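Kojibiose phosphorylase (Gut metagenome, PDB 6W0P) belongs to glycoside hydrolase family 65, a family of carbohydrate-active enzymes with an N-terminal beta domain, a helical catalytic domain and a C-terminal beta domain. Local coordinates at residues Asp329-Ile334 against Arg375-Glu380; Thr421-Ala426 against Val449-Phe454; Val723-Lys728 against Leu733-Tyr738. All coordinates share one frame; numbering follows the deposited sequence. Where two conformers were deposited one is given.

Contact 1: Asp329-Ile334 against Arg375-Glu380; sequences DPTNTI and RYNTLE
The Asn377 amide turns its ND2 edge to the Pro330 peptide carbonyl, whose oxygen lies in the plane of that amide. The carbonyl is met differently: ND2 stands above its plane, 59° out of it and off either lone pair. The resulting hydrogen bond, ND2 to Pro330 O, is 3.1 Å long and bent to 147° at the hydrogen. Around the same nitrogen come two carbons, Thr331 CG2 at 3.9 Å from Asn377 ND2 and Pro330 CB at 4.2 Å from it, and the Thr331 side chain runs at a slant to the amide. The third flat group, the Asp329 carboxylate, lies within 329-334. One face of it receives both Thr331 N (2.8 Å to Asp329 OD1) and Thr331 OG1 (2.7 Å to the same oxygen), the former bond making an Asx turn. With chi1 of 66°, Thr331 tucks OG1 between its backbone N and carbonyl carbon, where it reaches back to Asp329 while CG2 is left beside the amide.

Two type I turns thus meet, Asp329 to Asn332 and Tyr376 to Leu379, the second linking helix 365-376 to helix 379-388 of the catalytic domain. Pro330 also packs on Asp370 and Met373 of helix 365-376, and Lys257 pairs with Asp329 OD2 and bonds Thr331 OG1. No charge crosses the contact: a single neutral bond, probably of modest strength given its bend and off-plane approach, joins an exposed asparagine to a loop already braced by the bonds of Asp329 and by its own turn.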
loop_
_atom_site.group_PDB
_atom_site.type_symbol
_atom_site.label_atom_id
_atom_site.label_comp_id
_atom_site.label_asym_id
_atom_site.label_seq_id
_atom_site.Cartn_x
_atom_site.Cartn_y
_atom_site.Cartn_z
ATOM N N ASP A 329 -3.562 33.833 14.009
ATOM C CA ASP A 329 -2.551 33.704 12.925
ATOM C C ASP A 329 -3.156 33.113 11.655
ATOM O O ASP A 329 -3.552 31.954 11.648
ATOM C CB ASP A 329 -1.391 32.825 13.382
ATOM C CG ASP A 329 -0.189 32.827 12.439
ATOM O OD1 ASP A 329 -0.344 33.213 11.256
ATOM O OD2 ASP A 329 0.896 32.443 12.900
ATOM N N PRO A 330 -3.132 33.848 10.522
ATOM C CA PRO A 330 -3.668 33.360 9.252
ATOM C C PRO A 330 -2.816 32.278 8.573
ATOM O O PRO A 330 -3.168 31.895 7.453
ATOM C CB PRO A 330 -3.683 34.613 8.344
ATOM C CG PRO A 330 -2.570 35.493 8.901
ATOM C CD PRO A 330 -2.539 35.195 10.390
ATOM N N THR A 331 -1.720 31.840 9.212
ATOM C CA THR A 331 -0.929 30.644 8.813
ATOM C C THR A 331 -1.168 29.501 9.814
ATOM O O THR A 331 -0.415 28.503 9.768
ATOM C CB THR A 331 0.564 30.992 8.646
ATOM O OG1 THR A 331 1.113 31.361 9.915
ATOM C CG2 THR A 331 0.785 32.126 7.668
ATOM N N ASN A 332 -2.148 29.620 10.703
ATOM C CA ASN A 332 -2.466 28.559 11.699
ATOM C C ASN A 332 -3.711 27.815 11.228
ATOM O O ASN A 332 -4.510 28.412 10.499
ATOM C CB ASN A 332 -2.673 29.096 13.115
ATOM C CG ASN A 332 -1.385 29.333 13.872
ATOM O OD1 ASN A 332 -0.318 28.903 13.436
ATOM N ND2 ASN A 332 -1.470 30.037 14.989
ATOM N N THR A 333 -3.868 26.559 11.645
ATOM C CA THR A 333 -5.071 25.760 11.333
ATOM C C THR A 333 -5.413 24.883 12.537
ATOM O O THR A 333 -4.631 24.836 13.498
ATOM C CB THR A 333 -4.870 24.934 10.056
ATOM O OG1 THR A 333 -6.122 24.367 9.657
ATOM C CG2 THR A 333 -3.872 23.821 10.252
ATOM N N ILE A 334 -6.554 24.215 12.454
ATOM C CA ILE A 334 -7.065 23.281 13.491
ATOM C C ILE A 334 -6.588 21.867 13.127
ATOM O O ILE A 334 -6.920 21.396 12.020
ATOM C CB ILE A 334 -8.601 23.388 13.557
ATOM C CG1 ILE A 334 -9.036 24.828 13.841
ATOM C CG2 ILE A 334 -9.170 22.404 14.554
ATOM C CD1 ILE A 334 -10.512 25.021 13.999
ATOM N N ARG A 375 -5.324 28.197 4.018
ATOM C CA ARG A 375 -5.367 27.498 2.704
ATOM C C ARG A 375 -4.811 28.411 1.606
ATOM O O ARG A 375 -4.134 27.909 0.716
ATOM C CB ARG A 375 -6.789 27.036 2.371
ATOM C CG ARG A 375 -7.349 26.034 3.370
ATOM C CD ARG A 375 -6.552 24.735 3.473
ATOM N NE ARG A 375 -7.328 23.691 4.149
ATOM C CZ ARG A 375 -6.969 22.422 4.295
ATOM N NH1 ARG A 375 -5.819 21.984 3.819
ATOM N NH2 ARG A 375 -7.771 21.582 4.926
ATOM N N TYR A 376 -5.117 29.702 1.636
ATOM C CA TYR A 376 -4.544 30.658 0.662
ATOM C C TYR A 376 -3.023 30.590 0.793
ATOM O O TYR A 376 -2.330 30.540 -0.228
ATOM C CB TYR A 376 -5.047 32.094 0.841
ATOM C CG TYR A 376 -4.441 32.985 -0.208
ATOM C CD1 TYR A 376 -4.935 33.002 -1.502
ATOM C CD2 TYR A 376 -3.265 33.672 0.050
ATOM C CE1 TYR A 376 -4.316 33.744 -2.497
ATOM C CE2 TYR A 376 -2.633 34.420 -0.930
ATOM C CZ TYR A 376 -3.155 34.452 -2.210
ATOM O OH TYR A 376 -2.515 35.200 -3.155
ATOM N N ASN A 377 -2.517 30.526 2.021
ATOM C CA ASN A 377 -1.063 30.640 2.289
ATOM C C ASN A 377 -0.372 29.297 2.033
ATOM O O ASN A 377 0.858 29.265 2.180
ATOM C CB ASN A 377 -0.793 31.208 3.684
ATOM C CG ASN A 377 -1.166 32.670 3.805
ATOM O OD1 ASN A 377 -0.881 33.461 2.906
ATOM N ND2 ASN A 377 -1.794 33.044 4.907
ATOM N N THR A 378 -1.121 28.238 1.696
ATOM C CA THR A 378 -0.575 26.903 1.318
ATOM C C THR A 378 -1.020 26.568 -0.110
ATOM O O THR A 378 -0.968 25.379 -0.471
ATOM C CB THR A 378 -0.989 25.798 2.307
ATOM O OG1 THR A 378 -2.376 25.936 2.634
ATOM C CG2 THR A 378 -0.151 25.835 3.564
ATOM N N LEU A 379 -1.401 27.580 -0.897
ATOM C CA LEU A 379 -1.722 27.427 -2.342
ATOM C C LEU A 379 -0.538 26.812 -3.102
ATOM O O LEU A 379 -0.783 25.959 -3.954
ATOM C CB LEU A 379 -2.099 28.781 -2.958
ATOM C CG LEU A 379 -3.564 28.949 -3.354
ATOM C CD1 LEU A 379 -3.780 30.265 -4.107
ATOM C CD2 LEU A 379 -4.055 27.779 -4.198
ATOM N N GLU A 380 0.698 27.244 -2.851
ATOM C CA GLU A 380 1.861 26.792 -3.666
ATOM C C GLU A 380 2.052 25.280 -3.456
ATOM O O GLU A 380 2.242 24.538 -4.458
ATOM C CB GLU A 380 3.104 27.627 -3.350
ATOM C CG GLU A 380 3.012 29.023 -3.937
ATOM C CD GLU A 380 3.060 29.086 -5.464
ATOM O OE1 GLU A 380 3.809 28.284 -6.075
ATOM O OE2 GLU A 380 2.329 29.916 -6.051
#

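Contact 2: Thr421-Ala426 against Val449-Phe454; sequences TGVFYA and VEISKF
Ile451 meets Val423 through apolar contact, its CD1 lying 4.0 Å from Val423 CG1. The same methyl reaches equally close to the backbone at Phe424 N, also 4.0 Å from Ile451 CD1, and so rests on the surface of helix 418-434 beside the valine, the two side chains slanting across each other. Ile451 holds CG1 beside its own backbone N (chi1 -66°) and extends CD1 away from CA (chi2 158°), which carries the methyl out to the other helix. It contributes more than half of the surface buried here. Phe424 CB comes within 4.6 Å of Ile451 CD1, but the ring beyond it turns away.

Polar bonds do not span the pair. A salt bridge stays on one helix, where Lys453 NZ meets Glu450 OE1 at 2.9 Å, on the syn side but tilted 29° out of the carboxylate plane; Lys453 NZ also bonds Cys518 O.

The ring contacts also have partners beyond the two segments: Tyr425 meets Tyr597 and Phe454 meets Phe417, both T-shaped (edge-to-face). The contact joins two consecutive helices of the catalytic domain, 418-434 and 437-458, whose segments come nearest at Phe424 CA and Ile451 CA, 7.4 Å apart. Helix 487-504 packs against both, with Met492 and Tyr499 touching Thr421 and Phe424, and Cys496 and Leu500 touching Ser452.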
loop_
_atom_site.group_PDB
_atom_site.type_symbol
_atom_site.label_atom_id
_atom_site.label_comp_id
_atom_site.label_asym_id
_atom_site.label_seq_id
_atom_site.Cartn_x
_atom_site.Cartn_y
_atom_site.Cartn_z
ATOM N N THR A 421 -12.666 20.631 -2.995
ATOM C CA THR A 421 -14.063 21.144 -2.972
ATOM C C THR A 421 -14.376 21.690 -1.570
ATOM O O THR A 421 -15.138 22.645 -1.478
ATOM C CB THR A 421 -15.064 20.118 -3.500
ATOM O OG1 THR A 421 -15.041 18.934 -2.697
ATOM C CG2 THR A 421 -14.792 19.794 -4.950
ATOM N N GLY A 422 -13.747 21.169 -0.522
ATOM C CA GLY A 422 -13.931 21.681 0.853
ATOM C C GLY A 422 -13.462 23.122 1.020
ATOM O O GLY A 422 -14.170 23.921 1.679
ATOM N N VAL A 423 -12.312 23.465 0.459
ATOM C CA VAL A 423 -11.845 24.885 0.410
ATOM C C VAL A 423 -12.830 25.697 -0.441
ATOM O O VAL A 423 -13.221 26.768 0.012
ATOM C CB VAL A 423 -10.372 25.021 -0.025
ATOM C CG1 VAL A 423 -9.924 26.472 -0.059
ATOM C CG2 VAL A 423 -9.451 24.228 0.906
ATOM N N PHE A 424 -13.289 25.200 -1.589
ATOM C CA PHE A 424 -14.302 25.920 -2.403
ATOM C C PHE A 424 -15.517 26.230 -1.511
ATOM O O PHE A 424 -15.914 27.416 -1.399
ATOM C CB PHE A 424 -14.727 25.134 -3.639
ATOM C CG PHE A 424 -16.200 25.298 -3.912
ATOM C CD1 PHE A 424 -16.725 26.542 -4.233
ATOM C CD2 PHE A 424 -17.063 24.225 -3.813
ATOM C CE1 PHE A 424 -18.091 26.714 -4.410
ATOM C CE2 PHE A 424 -18.427 24.393 -4.006
ATOM C CZ PHE A 424 -18.943 25.637 -4.306
ATOM N N TYR A 425 -16.064 25.213 -0.837
ATOM C CA TYR A 425 -17.276 25.362 0.007
ATOM C C TYR A 425 -17.040 26.346 1.164
ATOM O O TYR A 425 -17.970 27.066 1.482
ATOM C CB TYR A 425 -17.752 24.017 0.548
ATOM C CG TYR A 425 -19.084 24.102 1.230
ATOM C CD1 TYR A 425 -20.255 24.048 0.508
ATOM C CD2 TYR A 425 -19.176 24.252 2.608
ATOM C CE1 TYR A 425 -21.488 24.124 1.130
ATOM C CE2 TYR A 425 -20.399 24.344 3.243
ATOM C CZ TYR A 425 -21.563 24.278 2.503
ATOM O OH TYR A 425 -22.783 24.341 3.119
ATOM N N ALA A 426 -15.882 26.311 1.827
ATOM C CA ALA A 426 -15.527 27.279 2.888
ATOM C C ALA A 426 -15.582 28.705 2.324
ATOM O O ALA A 426 -16.206 29.554 2.975
ATOM C CB ALA A 426 -14.169 26.969 3.484
ATOM N N VAL A 449 -10.074 29.809 -8.876
ATOM C CA VAL A 449 -9.585 29.539 -10.262
ATOM C C VAL A 449 -8.616 28.359 -10.179
ATOM O O VAL A 449 -8.736 27.435 -10.989
ATOM C CB VAL A 449 -8.961 30.793 -10.911
ATOM C CG1 VAL A 449 -8.120 30.456 -12.141
ATOM C CG2 VAL A 449 -10.036 31.807 -11.260
ATOM N N GLU A 450 -7.708 28.390 -9.203
ATOM C CA GLU A 450 -6.701 27.314 -9.024
ATOM C C GLU A 450 -7.412 25.986 -8.737
ATOM O O GLU A 450 -7.010 24.987 -9.358
ATOM C CB GLU A 450 -5.686 27.660 -7.929
ATOM C CG GLU A 450 -4.797 28.846 -8.282
ATOM C CD GLU A 450 -3.845 28.673 -9.460
ATOM O OE1 GLU A 450 -3.754 27.547 -9.998
ATOM O OE2 GLU A 450 -3.223 29.685 -9.857
ATOM N N ILE A 451 -8.419 25.960 -7.848
ATOM C CA ILE A 451 -9.141 24.698 -7.500
ATOM C C ILE A 451 -9.884 24.210 -8.741
ATOM O O ILE A 451 -9.781 23.010 -9.047
ATOM C CB ILE A 451 -10.090 24.858 -6.301
ATOM C CG1 ILE A 451 -9.323 25.136 -5.006
ATOM C CG2 ILE A 451 -10.997 23.646 -6.166
ATOM C CD1 ILE A 451 -10.171 25.801 -3.959
ATOM N N SER A 452 -10.569 25.102 -9.457
ATOM C CA SER A 452 -11.301 24.760 -10.703
ATOM C C SER A 452 -10.330 24.166 -11.731
ATOM O O SER A 452 -10.668 23.142 -12.317
ATOM C CB SER A 452 -12.075 25.933 -11.231
ATOM O OG SER A 452 -12.996 26.372 -10.248
ATOM N N LYS A 453 -9.154 24.763 -11.916
ATOM C CA LYS A 453 -8.104 24.232 -12.837
ATOM C C LYS A 453 -7.759 22.777 -12.488
ATOM O O LYS A 453 -7.670 21.938 -13.412
ATOM C CB LYS A 453 -6.847 25.093 -12.745
ATOM C CG LYS A 453 -6.877 26.326 -13.622
ATOM C CD LYS A 453 -5.721 27.274 -13.371
ATOM C CE LYS A 453 -4.342 26.697 -13.614
ATOM N NZ LYS A 453 -3.312 27.465 -12.869
ATOM N N PHE A 454 -7.554 22.464 -11.205
ATOM C CA PHE A 454 -7.268 21.073 -10.768
ATOM C C PHE A 454 -8.444 20.163 -11.130
ATOM O O PHE A 454 -8.221 19.107 -11.721
ATOM C CB PHE A 454 -6.959 21.018 -9.278
ATOM C CG PHE A 454 -6.945 19.622 -8.730
ATOM C CD1 PHE A 454 -6.042 18.692 -9.209
ATOM C CD2 PHE A 454 -7.836 19.244 -7.738
ATOM C CE1 PHE A 454 -6.029 17.400 -8.704
ATOM C CE2 PHE A 454 -7.818 17.953 -7.242
ATOM C CZ PHE A 454 -6.914 17.038 -7.720
#

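Contact 3: Val723-Lys728 against Leu733-Tyr738; sequences VIITKK and LPINVY
Ile725 meets Val737 and Ile735 tip to tip between the two layers of a beta-sandwich, the C-terminal beta domain of this family 65 protein. Strand 722-726 belongs to an antiparallel sheet and strand 733-737 to a separate mixed one. The two segments run nearly antiparallel, 173° apart, but Val723 CA and Val737 CA are 9.0 Å apart, and Ile725 CA and Ile735 CA 9.8 Å, so they are joined by side chains and not by backbone bonds.

The chief bump is Ile725 CD1, which comes up against Val737 CG2 at 3.8 Å and bears on the dip between Val737 and Ile735. Its CG1 branch lies beside the backbone N (chi1 -58°) and continues extended, so that the methyl projects toward that dip. Ile735 CD1 closes the other flank, 4.0 Å from Ile725 CD1, in one of two conformers, which makes this touch less certain. Leu744 of strand 740-744 touches both isoleucines.

At one end Lys727 lays its chain obliquely over Leu733, CE 4.1 Å from Leu733 CB, before bending at its last torsion; its NZ is then gripped by Asn731 O, Thr729 OG1 and Ile745 O, so the amine of this buried lysine is satisfied by three oxygens. At the other end Tyr738 rises beside Val723, with CE2 3.8 Å from Val723 CG2. The tyrosine hydroxyl is hydrogen-bonded to Pro694 O, and the same methyl, Val723 CG2, lies 3.3 Å from Tyr738 OH.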
loop_
_atom_site.group_PDB
_atom_site.type_symbol
_atom_site.label_atom_id
_atom_site.label_comp_id
_atom_site.label_asym_id
_atom_site.label_seq_id
_atom_site.Cartn_x
_atom_site.Cartn_y
_atom_site.Cartn_z
ATOM N N VAL A 723 -40.585 29.436 21.471
ATOM C CA VAL A 723 -39.293 29.918 20.952
ATOM C C VAL A 723 -39.238 31.400 21.282
ATOM O O VAL A 723 -40.129 32.102 20.860
ATOM C CB VAL A 723 -39.173 29.660 19.444
ATOM C CG1 VAL A 723 -37.843 30.143 18.909
ATOM C CG2 VAL A 723 -39.381 28.192 19.138
ATOM N N ILE A 724 -38.230 31.817 22.039
ATOM C CA ILE A 724 -37.963 33.234 22.385
ATOM C C ILE A 724 -36.621 33.573 21.736
ATOM O O ILE A 724 -35.621 32.847 21.994
ATOM C CB ILE A 724 -37.989 33.422 23.925
ATOM C CG1 ILE A 724 -39.340 33.001 24.503
ATOM C CG2 ILE A 724 -37.622 34.841 24.356
ATOM C CD1 ILE A 724 -39.268 32.590 25.967
ATOM N N ILE A 725 -36.619 34.610 20.907
ATOM C CA ILE A 725 -35.459 35.108 20.121
ATOM C C ILE A 725 -35.271 36.565 20.526
ATOM O O ILE A 725 -36.293 37.318 20.473
ATOM C CB ILE A 725 -35.710 34.965 18.608
ATOM C CG1 ILE A 725 -35.989 33.513 18.198
ATOM C CG2 ILE A 725 -34.568 35.566 17.812
ATOM C CD1 ILE A 725 -36.752 33.384 16.904
ATOM N N THR A 726 -34.052 36.938 20.933
ATOM C CA THR A 726 -33.727 38.302 21.409
ATOM C C THR A 726 -32.454 38.811 20.724
ATOM O O THR A 726 -31.577 37.995 20.355
ATOM C CB THR A 726 -33.633 38.360 22.945
ATOM O OG1 THR A 726 -32.956 37.207 23.463
ATOM C CG2 THR A 726 -34.987 38.434 23.615
ATOM N N LYS A 727 -32.358 40.133 20.603
ATOM C CA LYS A 727 -31.121 40.871 20.257
ATOM C C LYS A 727 -31.194 42.290 20.841
ATOM O O LYS A 727 -32.291 42.736 21.201
ATOM C CB LYS A 727 -30.903 40.862 18.736
ATOM C CG LYS A 727 -31.717 41.843 17.914
ATOM C CD LYS A 727 -31.570 41.674 16.424
ATOM C CE LYS A 727 -32.526 42.576 15.668
ATOM N NZ LYS A 727 -32.314 44.012 15.960
ATOM N N LYS A 728 -30.051 42.983 20.869
ATOM C CA LYS A 728 -29.901 44.350 21.444
ATOM C C LYS A 728 -29.748 45.391 20.328
ATOM O O LYS A 728 -29.802 46.583 20.634
ATOM C CB LYS A 728 -28.676 44.386 22.370
ATOM C CG LYS A 728 -28.679 43.345 23.479
ATOM C CD LYS A 728 -29.783 43.544 24.484
ATOM C CE LYS A 728 -29.254 43.898 25.855
ATOM N NZ LYS A 728 -28.650 42.707 26.492
ATOM N N LEU A 733 -33.969 42.857 11.816
ATOM C CA LEU A 733 -33.508 41.633 11.117
ATOM C C LEU A 733 -34.737 40.829 10.730
ATOM O O LEU A 733 -35.471 40.387 11.605
ATOM C CB LEU A 733 -32.587 40.785 12.004
ATOM C CG LEU A 733 -32.104 39.501 11.331
ATOM C CD1 LEU A 733 -31.297 39.824 10.079
ATOM C CD2 LEU A 733 -31.295 38.630 12.292
ATOM N N PRO A 734 -34.985 40.600 9.431
ATOM C CA PRO A 734 -35.965 39.610 9.018
ATOM C C PRO A 734 -35.486 38.216 9.394
ATOM O O PRO A 734 -34.348 37.884 9.159
ATOM C CB PRO A 734 -36.055 39.724 7.499
ATOM C CG PRO A 734 -34.818 40.479 7.087
ATOM C CD PRO A 734 -34.387 41.301 8.283
ATOM N N ILE A 735 -36.379 37.437 9.959
ATOM C CA ILE A 735 -36.071 36.043 10.351
ATOM C C ILE A 735 -37.301 35.181 10.055
ATOM O O ILE A 735 -38.428 35.650 10.255
ATOM C CB ILE A 735 -35.600 36.020 11.817
ATOM C CG1 ILE A 735 -35.309 34.605 12.317
ATOM C CG2 ILE A 735 -36.580 36.755 12.722
ATOM C CD1 ILE A 735 -34.701 34.595 13.695
ATOM N N ASN A 736 -37.055 33.977 9.559
ATOM C CA ASN A 736 -38.094 33.018 9.133
ATOM C C ASN A 736 -38.158 31.913 10.193
ATOM O O ASN A 736 -37.122 31.217 10.378
ATOM C CB ASN A 736 -37.756 32.575 7.709
ATOM C CG ASN A 736 -38.946 31.957 7.034
ATOM O OD1 ASN A 736 -39.490 30.991 7.551
ATOM N ND2 ASN A 736 -39.371 32.534 5.924
ATOM N N VAL A 737 -39.266 31.802 10.934
ATOM C CA VAL A 737 -39.433 30.771 12.004
ATOM C C VAL A 737 -40.681 29.924 11.713
ATOM O O VAL A 737 -41.809 30.494 11.599
ATOM C CB VAL A 737 -39.478 31.375 13.427
ATOM C CG1 VAL A 737 -39.354 30.301 14.494
ATOM C CG2 VAL A 737 -38.397 32.424 13.656
ATOM N N TYR A 738 -40.495 28.602 11.614
ATOM C CA TYR A 738 -41.567 27.631 11.294
ATOM C C TYR A 738 -42.217 28.072 9.975
ATOM O O TYR A 738 -43.424 27.917 9.813
ATOM C CB TYR A 738 -42.565 27.517 12.452
ATOM C CG TYR A 738 -41.968 27.005 13.742
ATOM C CD1 TYR A 738 -41.239 25.823 13.776
ATOM C CD2 TYR A 738 -42.108 27.700 14.932
ATOM C CE1 TYR A 738 -40.686 25.334 14.949
ATOM C CE2 TYR A 738 -41.556 27.226 16.112
ATOM C CZ TYR A 738 -40.836 26.043 16.123
ATOM O OH TYR A 738 -40.265 25.582 17.284
#

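How the contacts relate
The three contacts follow one another along the chain in numerical order, each closing before the next opens. Contacts 1 and 2 share the catalytic domain, with centres 15 Å apart, and they touch: Arg375 CG packs 3.7 Å from Val423 CG2, and Leu379 CD2 lies 4.1 Å from Glu450 CB. The helices around 375-380 thus lie against both helices of contact 2, so the packing continues from the loop at 329-334 outward from the chain's centre. Contact 3 stands apart in the C-terminal beta domain; its nearest atoms are about 17 Å from contact 2 and about 25 Å from contact 1, so it packs independently of them.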